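Local structure of RND efflux system, outer membrane lipoprotein, NodT family (6U94) at residues L47-F52 against Q60-A65; A56-L61 against N172-L177; E81-Y86 against V167-N172. The protein probably serves as the outer-membrane channel component of a tripartite RND efflux system, as a lipoprotein of the outer membrane factor family. All coordinates share one frame; numbering follows the deposited sequence.

Interaction 1: residues L47-F52 against Q60-A65; sequences LGWRNF and QLVALA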
# COMPACT_ATOMS: atom_id res chain seq x y z
N LEU A 47 -19.45 -6.42 -0.33
CA LEU A 47 -18.24 -5.75 0.13
C LEU A 47 -18.34 -4.26 -0.15
O LEU A 47 -18.74 -3.86 -1.25
CB LEU A 47 -17.00 -6.34 -0.55
CG LEU A 47 -15.68 -5.61 -0.31
CD1 LEU A 47 -15.25 -5.66 1.15
CD2 LEU A 47 -14.60 -6.19 -1.20
N GLY A 48 -17.97 -3.45 0.83
CA GLY A 48 -18.06 -2.01 0.73
C GLY A 48 -16.72 -1.37 0.43
O GLY A 48 -15.76 -1.55 1.18
N TRP A 49 -16.67 -0.61 -0.66
CA TRP A 49 -15.45 0.09 -1.06
C TRP A 49 -15.70 1.49 -1.61
O TRP A 49 -14.74 2.27 -1.69
CB TRP A 49 -14.69 -0.72 -2.11
CG TRP A 49 -15.57 -1.18 -3.23
CD1 TRP A 49 -16.24 -2.37 -3.31
CD2 TRP A 49 -15.89 -0.46 -4.43
NE1 TRP A 49 -16.96 -2.43 -4.48
CE2 TRP A 49 -16.76 -1.27 -5.18
CE3 TRP A 49 -15.53 0.79 -4.93
CZ2 TRP A 49 -17.28 -0.88 -6.41
CZ3 TRP A 49 -16.04 1.18 -6.16
CH2 TRP A 49 -16.91 0.35 -6.88
N ARG A 50 -16.93 1.84 -1.98
CA ARG A 50 -17.18 3.15 -2.56
C ARG A 50 -16.97 4.29 -1.57
O ARG A 50 -16.71 5.42 -1.99
CB ARG A 50 -18.60 3.22 -3.14
CG ARG A 50 -18.81 2.38 -4.40
CD ARG A 50 -20.18 2.64 -5.03
NE ARG A 50 -20.07 3.13 -6.40
CZ ARG A 50 -20.18 2.36 -7.48
NH1 ARG A 50 -20.39 1.06 -7.35
NH2 ARG A 50 -20.06 2.90 -8.69
N ASN A 51 -17.07 4.02 -0.26
CA ASN A 51 -16.78 5.08 0.69
C ASN A 51 -15.28 5.33 0.84
O ASN A 51 -14.89 6.41 1.27
CB ASN A 51 -17.41 4.78 2.05
CG ASN A 51 -17.15 3.36 2.51
OD1 ASN A 51 -16.26 2.67 2.00
ND2 ASN A 51 -17.93 2.90 3.48
N PHE A 52 -14.45 4.36 0.46
CA PHE A 52 -13.00 4.50 0.57
C PHE A 52 -12.38 5.00 -0.73
O PHE A 52 -11.58 5.94 -0.72
CB PHE A 52 -12.38 3.17 0.99
CG PHE A 52 -10.88 3.17 1.00
CD1 PHE A 52 -10.18 4.04 1.82
CD2 PHE A 52 -10.17 2.28 0.21
CE1 PHE A 52 -8.80 4.03 1.84
CE2 PHE A 52 -8.79 2.27 0.23
CZ PHE A 52 -8.10 3.15 1.05
N GLN A 60 -14.85 3.38 -11.28
CA GLN A 60 -15.26 2.69 -12.49
C GLN A 60 -14.41 1.45 -12.73
O GLN A 60 -14.94 0.40 -13.12
CB GLN A 60 -15.16 3.64 -13.69
CG GLN A 60 -15.51 3.01 -15.02
CD GLN A 60 -15.45 3.99 -16.17
OE1 GLN A 60 -15.10 5.16 -15.99
NE2 GLN A 60 -15.79 3.53 -17.37
N LEU A 61 -13.10 1.54 -12.50
CA LEU A 61 -12.22 0.40 -12.74
C LEU A 61 -12.54 -0.75 -11.80
O LEU A 61 -12.56 -1.92 -12.22
CB LEU A 61 -10.76 0.84 -12.58
CG LEU A 61 -10.28 1.85 -13.62
CD1 LEU A 61 -9.10 2.64 -13.08
CD2 LEU A 61 -9.92 1.15 -14.92
N VAL A 62 -12.79 -0.45 -10.52
CA VAL A 62 -13.10 -1.50 -9.55
C VAL A 62 -14.41 -2.19 -9.90
O VAL A 62 -14.52 -3.42 -9.81
CB VAL A 62 -13.12 -0.91 -8.13
CG1 VAL A 62 -13.72 -1.90 -7.14
CG2 VAL A 62 -11.72 -0.53 -7.70
N ALA A 63 -15.41 -1.42 -10.32
CA ALA A 63 -16.70 -2.00 -10.68
C ALA A 63 -16.56 -2.95 -11.86
O ALA A 63 -17.20 -4.01 -11.90
CB ALA A 63 -17.71 -0.90 -10.98
N LEU A 64 -15.71 -2.60 -12.83
CA LEU A 64 -15.50 -3.49 -13.97
C LEU A 64 -14.75 -4.74 -13.56
O LEU A 64 -15.03 -5.84 -14.07
CB LEU A 64 -14.76 -2.75 -15.08
CG LEU A 64 -15.41 -1.49 -15.65
CD1 LEU A 64 -14.69 -1.02 -16.91
CD2 LEU A 64 -16.90 -1.71 -15.92
N ALA A 65 -13.79 -4.61 -12.64
CA ALA A 65 -13.07 -5.78 -12.16
C ALA A 65 -14.00 -6.73 -11.41
O ALA A 65 -13.88 -7.95 -11.54
CB ALA A 65 -11.91 -5.35 -11.26

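Interaction 2: residues A56-L61 against N172-L177; sequences AQLQQL and NTYLTL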
# COMPACT_ATOMS: atom_id res chain seq x y z
N ALA A 56 -13.84 9.04 -9.10
CA ALA A 56 -14.85 8.46 -9.97
C ALA A 56 -14.24 7.48 -10.96
O ALA A 56 -14.79 6.40 -11.19
CB ALA A 56 -15.60 9.58 -10.71
N GLN A 57 -13.10 7.84 -11.55
CA GLN A 57 -12.45 6.93 -12.49
C GLN A 57 -12.00 5.65 -11.80
O GLN A 57 -12.17 4.55 -12.33
CB GLN A 57 -11.26 7.62 -13.16
CG GLN A 57 -10.57 6.77 -14.20
CD GLN A 57 -11.51 6.32 -15.31
OE1 GLN A 57 -12.00 7.13 -16.09
NE2 GLN A 57 -11.78 5.02 -15.37
N LEU A 58 -11.43 5.78 -10.59
CA LEU A 58 -11.03 4.60 -9.83
C LEU A 58 -12.23 3.73 -9.49
O LEU A 58 -12.16 2.50 -9.56
CB LEU A 58 -10.29 5.03 -8.56
CG LEU A 58 -9.92 3.90 -7.60
CD1 LEU A 58 -9.04 2.87 -8.28
CD2 LEU A 58 -9.24 4.45 -6.36
N GLN A 59 -13.36 4.36 -9.14
CA GLN A 59 -14.57 3.60 -8.86
C GLN A 59 -15.03 2.81 -10.08
O GLN A 59 -15.54 1.70 -9.96
CB GLN A 59 -15.69 4.54 -8.39
CG GLN A 59 -15.54 5.03 -6.96
CD GLN A 59 -16.81 5.68 -6.44
OE1 GLN A 59 -17.72 5.98 -7.21
NE2 GLN A 59 -16.87 5.90 -5.13
N GLN A 60 -14.85 3.38 -11.28
CA GLN A 60 -15.26 2.69 -12.49
C GLN A 60 -14.41 1.45 -12.73
O GLN A 60 -14.94 0.40 -13.12
CB GLN A 60 -15.16 3.64 -13.69
CG GLN A 60 -15.51 3.01 -15.02
CD GLN A 60 -15.45 3.99 -16.17
OE1 GLN A 60 -15.10 5.16 -15.99
NE2 GLN A 60 -15.79 3.53 -17.37
N LEU A 61 -13.10 1.54 -12.50
CA LEU A 61 -12.22 0.40 -12.74
C LEU A 61 -12.54 -0.75 -11.80
O LEU A 61 -12.56 -1.92 -12.22
CB LEU A 61 -10.76 0.84 -12.58
CG LEU A 61 -10.28 1.85 -13.62
CD1 LEU A 61 -9.10 2.64 -13.08
CD2 LEU A 61 -9.92 1.15 -14.92
N ASN A 172 -4.35 0.06 -6.02
CA ASN A 172 -2.91 0.29 -5.94
C ASN A 172 -2.27 0.37 -7.32
O ASN A 172 -1.25 1.05 -7.49
CB ASN A 172 -2.24 -0.80 -5.11
CG ASN A 172 -0.78 -0.50 -4.82
OD1 ASN A 172 -0.46 0.32 -3.97
ND2 ASN A 172 0.12 -1.18 -5.54
N THR A 173 -2.84 -0.32 -8.31
CA THR A 173 -2.28 -0.29 -9.65
C THR A 173 -2.61 1.02 -10.36
O THR A 173 -1.75 1.58 -11.06
CB THR A 173 -2.79 -1.48 -10.46
OG1 THR A 173 -2.43 -2.69 -9.79
CG2 THR A 173 -2.17 -1.49 -11.85
N TYR A 174 -3.84 1.52 -10.21
CA TYR A 174 -4.20 2.79 -10.83
C TYR A 174 -3.50 3.96 -10.14
O TYR A 174 -3.10 4.92 -10.80
CB TYR A 174 -5.72 2.97 -10.81
CG TYR A 174 -6.20 4.28 -11.40
CD1 TYR A 174 -6.10 4.53 -12.76
CD2 TYR A 174 -6.76 5.27 -10.59
CE1 TYR A 174 -6.55 5.73 -13.30
CE2 TYR A 174 -7.20 6.46 -11.12
CZ TYR A 174 -7.10 6.69 -12.48
OH TYR A 174 -7.54 7.88 -13.01
N LEU A 175 -3.36 3.89 -8.82
CA LEU A 175 -2.59 4.91 -8.11
C LEU A 175 -1.13 4.87 -8.52
O LEU A 175 -0.51 5.92 -8.77
CB LEU A 175 -2.74 4.72 -6.60
CG LEU A 175 -4.11 5.10 -6.04
CD1 LEU A 175 -4.19 4.83 -4.55
CD2 LEU A 175 -4.41 6.55 -6.34
N THR A 176 -0.55 3.67 -8.61
CA THR A 176 0.82 3.54 -9.10
C THR A 176 0.95 4.08 -10.52
O THR A 176 1.97 4.69 -10.87
CB THR A 176 1.27 2.08 -9.04
OG1 THR A 176 1.32 1.65 -7.67
CG2 THR A 176 2.64 1.89 -9.68
N LEU A 177 -0.08 3.90 -11.35
CA LEU A 177 -0.07 4.47 -12.69
C LEU A 177 0.04 5.99 -12.64
O LEU A 177 0.89 6.59 -13.31
CB LEU A 177 -1.32 4.05 -13.45
CG LEU A 177 -1.51 4.66 -14.84
CD1 LEU A 177 -0.36 4.26 -15.76
CD2 LEU A 177 -2.85 4.26 -15.43

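Interaction 3: residues E81-Y86 against V167-N172; sequences EARALY and VAEVAN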
# COMPACT_ATOMS: atom_id res chain seq x y z
N GLU A 81 -0.86 -12.59 -11.77
CA GLU A 81 -0.15 -12.13 -12.97
C GLU A 81 0.08 -10.63 -12.93
O GLU A 81 1.15 -10.15 -13.31
CB GLU A 81 -0.92 -12.53 -14.22
CG GLU A 81 -0.33 -11.97 -15.51
CD GLU A 81 -1.16 -12.30 -16.74
OE1 GLU A 81 -2.20 -12.98 -16.59
OE2 GLU A 81 -0.77 -11.89 -17.85
N ALA A 82 -0.93 -9.86 -12.49
CA ALA A 82 -0.81 -8.41 -12.47
C ALA A 82 0.28 -7.96 -11.50
O ALA A 82 1.10 -7.10 -11.83
CB ALA A 82 -2.15 -7.78 -12.11
N ARG A 83 0.29 -8.54 -10.30
CA ARG A 83 1.31 -8.18 -9.31
C ARG A 83 2.71 -8.46 -9.84
O ARG A 83 3.64 -7.67 -9.61
CB ARG A 83 1.06 -8.93 -8.01
CG ARG A 83 -0.14 -8.43 -7.22
CD ARG A 83 -0.55 -9.41 -6.14
NE ARG A 83 0.57 -9.77 -5.27
CZ ARG A 83 0.97 -9.05 -4.24
NH1 ARG A 83 0.36 -7.91 -3.94
NH2 ARG A 83 1.99 -9.46 -3.50
N ALA A 84 2.88 -9.58 -10.55
CA ALA A 84 4.19 -9.89 -11.12
C ALA A 84 4.57 -8.90 -12.21
O ALA A 84 5.77 -8.68 -12.45
CB ALA A 84 4.19 -11.32 -11.68
N LEU A 85 3.59 -8.29 -12.87
CA LEU A 85 3.90 -7.36 -13.95
C LEU A 85 4.45 -6.04 -13.41
O LEU A 85 5.41 -5.50 -13.98
CB LEU A 85 2.66 -7.11 -14.81
CG LEU A 85 2.36 -8.17 -15.87
CD1 LEU A 85 1.16 -7.76 -16.72
CD2 LEU A 85 3.58 -8.41 -16.74
N TYR A 86 3.88 -5.52 -12.33
CA TYR A 86 4.18 -4.16 -11.91
C TYR A 86 4.62 -4.01 -10.46
O TYR A 86 5.05 -2.92 -10.09
CB TYR A 86 2.97 -3.25 -12.14
CG TYR A 86 2.05 -3.15 -10.94
CD1 TYR A 86 1.19 -4.19 -10.62
CD2 TYR A 86 2.06 -2.03 -10.12
CE1 TYR A 86 0.35 -4.11 -9.51
CE2 TYR A 86 1.24 -1.94 -9.01
CZ TYR A 86 0.38 -2.99 -8.72
OH TYR A 86 -0.45 -2.91 -7.62
N VAL A 167 -10.20 -5.65 -5.23
CA VAL A 167 -10.51 -4.23 -5.07
C VAL A 167 -9.24 -3.45 -4.75
O VAL A 167 -8.97 -2.40 -5.34
CB VAL A 167 -11.58 -4.03 -3.99
CG1 VAL A 167 -11.64 -2.57 -3.54
CG2 VAL A 167 -12.94 -4.49 -4.49
N ALA A 168 -8.44 -3.96 -3.82
CA ALA A 168 -7.24 -3.25 -3.39
C ALA A 168 -6.19 -3.23 -4.49
O ALA A 168 -5.51 -2.22 -4.69
CB ALA A 168 -6.69 -3.89 -2.13
N GLU A 169 -6.02 -4.35 -5.21
CA GLU A 169 -4.99 -4.41 -6.23
C GLU A 169 -5.31 -3.51 -7.41
O GLU A 169 -4.40 -2.95 -8.04
CB GLU A 169 -4.79 -5.85 -6.70
CG GLU A 169 -3.42 -6.12 -7.30
CD GLU A 169 -2.30 -5.93 -6.29
OE1 GLU A 169 -2.33 -6.58 -5.23
OE2 GLU A 169 -1.38 -5.12 -6.56
N VAL A 170 -6.59 -3.35 -7.74
CA VAL A 170 -6.98 -2.40 -8.78
C VAL A 170 -6.64 -0.97 -8.35
O VAL A 170 -6.15 -0.16 -9.14
CB VAL A 170 -8.47 -2.54 -9.12
CG1 VAL A 170 -8.92 -1.42 -10.04
CG2 VAL A 170 -8.74 -3.90 -9.76
N ALA A 171 -6.89 -0.65 -7.07
CA ALA A 171 -6.64 0.70 -6.58
C ALA A 171 -5.14 0.99 -6.54
O ALA A 171 -4.70 2.06 -6.99
CB ALA A 171 -7.25 0.88 -5.20
N ASN A 172 -4.35 0.06 -6.02
CA ASN A 172 -2.91 0.29 -5.94
C ASN A 172 -2.27 0.37 -7.32
O ASN A 172 -1.25 1.05 -7.49
CB ASN A 172 -2.24 -0.80 -5.11
CG ASN A 172 -0.78 -0.50 -4.82
OD1 ASN A 172 -0.46 0.32 -3.97
ND2 ASN A 172 0.12 -1.18 -5.54

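Interaction 1: residues L47-F52 against Q60-A65
Val-62 is the first residue of helix segment 60-65 to touch the loop 47-52, and it does so with one methyl group: CG1 rests over the indole of Trp-49, 3.6 Å from the centroid of the six-membered ring and only 7° off the ring normal. This is a CH-pi contact over the middle of the ring, and the nearest ring atom, Trp-49 CE2, lies 3.7 Å from Val-62 CG1. The two side chains approach from opposite directions. Val-62 presents CG1 because that branch stands opposite the backbone N (chi1 168°). The opposite face of the indole is occupied from within the loop by Arg-50 CG, so the ring is sandwiched between an aliphatic chain segment and the helix. One residue on, Ala-63 meets the far end of the indole, with its CB 4.4 Å from Trp-49 CH2. Beyond the pair, Trp-49 also touches Val-167 of helix 156-203 and Tyr-452 of helix 421-454. No hydrogen bond links the segments; between these two segments the contact is made by apolar and CH-pi packing.

Interaction 2: residues A56-L61 against N172-L177
The ring of Tyr-174 carries this contact, with Leu-61 CD1 lying over one of its faces and Leu-58 and Gln-57 meeting it obliquely. Leu-61 CD1 sits 3.9 Å from the ring centroid and 26° off the normal, a CH-pi contact displaced toward the rim beside CD1 and CG of the ring; its closest approach is 3.6 Å, to Tyr-174 CD1. The leucine crosses the tyrosine at about a right angle. Leu-58 comes in at a slant on the CD2 side, where its CD1 methyl lies 4.0 Å from Tyr-174 CD2 and its CB is only slightly farther from the same atom. The phenol end meets the aliphatic part of Gln-57 instead of its amide: Gln-57 CG is 3.4 Å from Tyr-174 OH. With CG opposite the backbone N (chi1 -177°), Gln-57 brings this methylene to the hydroxyl, and a bend at chi2 turns the amide aside. Tyr-174 OH is buried by this contact, with no hydrogen-bonding partner in the model. On its own helix, Thr-176 OG1 donates to Asn-172 O at 2.6 Å, a carbonyl that also accepts from Thr-176 N.

The two short helical segments run in broadly opposed directions but are markedly inclined, 139° apart, and Tyr-174 bridges the 10.7 Å between their axes. Helix 253-256 borders the contact through Val-255, which touches Gln-57, Leu-61 and Leu-177, while Leu-175 packs on helix 421-454 and Thr-173 on helix 211-247.

Interaction 3: residues E81-Y86 against V167-N172
Helix segments 81-86 and 167-172 run nearly parallel, 25° between their directions, with Arg-83 and Glu-169 nearest at the backbone and the axes 11.3 Å apart at closest approach. Long polar side chains fill this separation, and Glu-169 stands at the centre with one carboxylate oxygen for each of two partners on the facing segment. Its OE1 takes a long, nearly straight bond from Arg-83 NH1 (3.3 Å), a hydrogen-bonded salt bridge. The oxygen lies in the guanidinium plane, yet the donor reaches its syn side from 34° out of the carboxylate plane, and the two flat groups are steeply inclined to each other. With its CG opposite the carbonyl carbon (chi1 -73°), the arginine also sets this methylene 3.4 Å from Glu-169 CD, against the carboxylate carbon; a bend at chi3 then turns the guanidinium so that NH1 meets OE1.

Glu-169 OE2 accepts a short bond of 2.6 Å from Tyr-86 OH, which arrives nearly along the C-O axis. The same hydroxyl accepts a nearly straight hydrogen bond from Asn-172 ND2 at 2.8 Å, with the tyrosine oxygen close to the amide plane. Tyr-86 OH thus relays hydrogen bonding from the amide to the carboxylate, a directed chain that fixes the phenol end between two residues about one helical turn apart. Arg-87 NH1 makes a second salt bridge to Glu-169 OE2, so this buried carboxylate is probably stabilised in its charged form.

Further partners extend the network: Arg-83 NH2 hydrogen-bonds the backbone oxygens of Ala-126 and Val-128, and Asn-172 OD1 is hydrogen-bonded to Thr-446 OG1 on helix 421-454. Helix 211-247 flanks the contact, touching both Ala-82 and Tyr-86.

How the interactions relate
From the N terminus, interaction 1 closes a short local loop, folding 47-52 onto helix 56-67, which follows shortly after. Interaction 2 starts from that same helix, sharing Gln-60 and Leu-61 with interaction 1, and spans more than a hundred residues to helix 156-203. Within this long loop lies interaction 3, which joins helix 72-86, the next helix in the chain, to the same long helix; the second segments of interactions 2 and 3 share Asn-172. Helix 156-203 is therefore the element common to interactions 2 and 3, tying both early helices into the helical body. Val-62 packs on Val-167 and Val-170, bringing interactions 1 and 3 together, and Leu-58 CD1 touches Ala-171 between interactions 2 and 3.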